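Local atomic coordinates of peptidyl-tRNA hydrolase (Sulfolobus solfataricus, PDB entry 1XTY), a protein that hydrolyses N-acyl-aminoacyl-tRNAs, probably those that drop off the ribosome during protein synthesis, into an N-acyl amino acid and tRNA. Residues A[10-15]-A[96-101]. Numbering follows the deposited sequence.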
ATOM      1  N   SER A  10      13.231   8.486  -7.814  1.00 29.16           N
ATOM      2  CA  SER A  10      14.256   7.573  -8.307  1.00 31.74           C
ATOM      3  C   SER A  10      15.678   7.973  -7.914  1.00 32.52           C
ATOM      4  O   SER A  10      16.597   7.163  -8.019  1.00 34.40           O
ATOM      5  CB  SER A  10      14.173   7.476  -9.832  1.00 31.43           C
ATOM      6  OG  SER A  10      12.864   7.129 -10.253  1.00 33.66           O
ATOM      7  N   ASP A  11      15.863   9.211  -7.461  1.00 33.01           N
ATOM      8  CA  ASP A  11      17.196   9.684  -7.096  1.00 34.29           C
ATOM      9  C   ASP A  11      17.691   9.276  -5.714  1.00 34.63           C
ATOM     10  O   ASP A  11      18.853   9.502  -5.382  1.00 36.18           O
ATOM     11  CB  ASP A  11      17.294  11.207  -7.248  1.00 34.91           C
ATOM     12  CG  ASP A  11      16.256  11.948  -6.432  1.00 37.21           C
ATOM     13  OD1 ASP A  11      16.380  13.185  -6.306  1.00 36.97           O
ATOM     14  OD2 ASP A  11      15.315  11.303  -5.923  1.00 37.42           O
ATOM     15  N   ILE A  12      16.822   8.691  -4.900  1.00 34.19           N
ATOM     16  CA  ILE A  12      17.245   8.237  -3.582  1.00 33.42           C
ATOM     17  C   ILE A  12      17.373   6.721  -3.662  1.00 33.78           C
ATOM     18  O   ILE A  12      16.785   6.089  -4.540  1.00 34.38           O
ATOM     19  CB  ILE A  12      16.239   8.630  -2.473  1.00 32.54           C
ATOM     20  CG1 ILE A  12      14.842   8.122  -2.817  1.00 31.67           C
ATOM     21  CG2 ILE A  12      16.238  10.141  -2.287  1.00 32.29           C
ATOM     22  CD1 ILE A  12      13.803   8.483  -1.772  1.00 32.97           C
ATOM     23  N   LYS A  13      18.144   6.137  -2.752  1.00 34.00           N
ATOM     24  CA  LYS A  13      18.358   4.696  -2.762  1.00 34.87           C
ATOM     25  C   LYS A  13      17.339   3.915  -1.942  1.00 33.83           C
ATOM     26  O   LYS A  13      17.268   4.053  -0.717  1.00 34.05           O
ATOM     27  CB  LYS A  13      19.767   4.377  -2.259  1.00 36.83           C
ATOM     28  CG  LYS A  13      20.104   2.895  -2.258  1.00 40.86           C
ATOM     29  CD  LYS A  13      21.542   2.664  -1.820  1.00 44.27           C
ATOM     30  CE  LYS A  13      21.884   1.184  -1.793  1.00 45.72           C
ATOM     31  NZ  LYS A  13      23.319   0.958  -1.449  1.00 47.53           N
ATOM     32  N   MET A  14      16.558   3.088  -2.630  1.00 31.44           N
ATOM     33  CA  MET A  14      15.547   2.263  -1.980  1.00 30.03           C
ATOM     34  C   MET A  14      15.453   0.892  -2.641  1.00 28.73           C
ATOM     35  O   MET A  14      15.321   0.796  -3.859  1.00 28.12           O
ATOM     36  CB  MET A  14      14.172   2.938  -2.052  1.00 28.70           C
ATOM     37  CG  MET A  14      14.076   4.275  -1.345  1.00 28.30           C
ATOM     38  SD  MET A  14      12.362   4.854  -1.266  1.00 26.48           S
ATOM     39  CE  MET A  14      12.163   5.589  -2.882  1.00 27.01           C
ATOM     40  N   GLY A  15      15.522  -0.163  -1.833  1.00 28.65           N
ATOM     41  CA  GLY A  15      15.405  -1.509  -2.367  1.00 27.58           C
ATOM     42  C   GLY A  15      13.941  -1.773  -2.675  1.00 27.85           C
ATOM     43  O   GLY A  15      13.081  -0.976  -2.297  1.00 26.16           O
ATOM     44  N   THR A  96      13.098  12.387   4.941  1.00 17.43           N
ATOM     45  CA  THR A  96      13.332  12.375   3.500  1.00 17.46           C
ATOM     46  C   THR A  96      12.045  12.013   2.757  1.00 16.63           C
ATOM     47  O   THR A  96      11.457  10.958   2.999  1.00 16.61           O
ATOM     48  CB  THR A  96      14.415  11.334   3.122  1.00 20.17           C
ATOM     49  OG1 THR A  96      15.630  11.624   3.829  1.00 21.70           O
ATOM     50  CG2 THR A  96      14.683  11.358   1.629  1.00 20.12           C
ATOM     51  N   ILE A  97      11.605  12.888   1.858  1.00 15.16           N
ATOM     52  CA  ILE A  97      10.395  12.629   1.083  1.00 14.28           C
ATOM     53  C   ILE A  97      10.707  11.517   0.075  1.00 15.50           C
ATOM     54  O   ILE A  97      11.639  11.631  -0.718  1.00 15.08           O
ATOM     55  CB  ILE A  97       9.926  13.907   0.351  1.00 15.06           C
ATOM     56  CG1 ILE A  97       9.457  14.940   1.383  1.00 16.44           C
ATOM     57  CG2 ILE A  97       8.808  13.578  -0.638  1.00 15.24           C
ATOM     58  CD1 ILE A  97       8.969  16.252   0.783  1.00 17.40           C
ATOM     59  N   THR A  98       9.924  10.443   0.116  1.00 13.52           N
ATOM     60  CA  THR A  98      10.147   9.299  -0.765  1.00 14.02           C
ATOM     61  C   THR A  98       9.150   9.162  -1.908  1.00 15.57           C
ATOM     62  O   THR A  98       9.492   8.651  -2.980  1.00 17.09           O
ATOM     63  CB  THR A  98      10.120   7.977   0.032  1.00 14.53           C
ATOM     64  OG1 THR A  98       8.841   7.826   0.654  1.00 16.90           O
ATOM     65  CG2 THR A  98      11.208   7.964   1.102  1.00 13.41           C
ATOM     66  N   CYS A  99       7.911   9.594  -1.689  1.00 13.63           N
ATOM     67  CA  CYS A  99       6.908   9.482  -2.736  1.00 14.23           C
ATOM     68  C   CYS A  99       5.680  10.340  -2.476  1.00 14.20           C
ATOM     69  O   CYS A  99       5.496  10.887  -1.382  1.00 12.60           O
ATOM     70  CB  CYS A  99       6.488   8.018  -2.920  1.00 16.87           C
ATOM     71  SG  CYS A  99       5.697   7.262  -1.479  1.00 17.41           S
ATOM     72  N   LEU A 100       4.847  10.440  -3.506  1.00 12.43           N
ATOM     73  CA  LEU A 100       3.625  11.230  -3.477  1.00 13.59           C
ATOM     74  C   LEU A 100       2.440  10.404  -3.973  1.00 13.02           C
ATOM     75  O   LEU A 100       2.493   9.814  -5.053  1.00 13.95           O
ATOM     76  CB  LEU A 100       3.786  12.457  -4.389  1.00 12.37           C
ATOM     77  CG  LEU A 100       2.544  13.305  -4.674  1.00 13.44           C
ATOM     78  CD1 LEU A 100       2.183  14.127  -3.435  1.00 15.22           C
ATOM     79  CD2 LEU A 100       2.814  14.236  -5.853  1.00 14.95           C
ATOM     80  N   GLY A 101       1.377  10.354  -3.182  1.00 12.09           N
ATOM     81  CA  GLY A 101       0.198   9.630  -3.612  1.00 11.73           C
ATOM     82  C   GLY A 101      -0.840  10.642  -4.051  1.00 12.08           C
ATOM     83  O   GLY A 101      -0.922  11.727  -3.474  1.00 11.64           O
TER
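Ile12 and Met14 converge on Thr98 in a van der Waals contact, with no hydrogen bond between 10-15 and 96-101; the segments bury 161 Å² between them, both sides summed. Ile12 touches the threonine through its terminal CD1, which lies 3.9 Å from Thr98 CA and equally close to the methyl CG2, with the two side chains crossing at about a right angle. A chi1 of 55° sets CG1 between the backbone N and the carbonyl carbon, and the extended chi2 (-180°) carries CD1 on to the strand, also 4.0 Å from Ile97 O. The other Ile12 branch, CG2, comes within 4.4 Å of Thr96 CG2, a looser methyl contact. Met14 approaches with its sulfur, SD being 4.1 Å from Thr98 CB; a bend at chi3 (-82°) then turns CE to 4.1 Å from Thr98 O. Thr98 meets both side chains mainly through carbon, while its OG1 is hydrogen-bonded to Gln22 NE2. Ile97 O accepts a bond from Arg9 NH1, and Arg9 NE forms a salt bridge with Asp11 OD2, so one arginine ties both segments together. Near the surface, the loop from strand 2-9 to helix 16-35 packs against strand 97-106, which runs antiparallel between strands 2-9 and 81-85 of the mixed sheet.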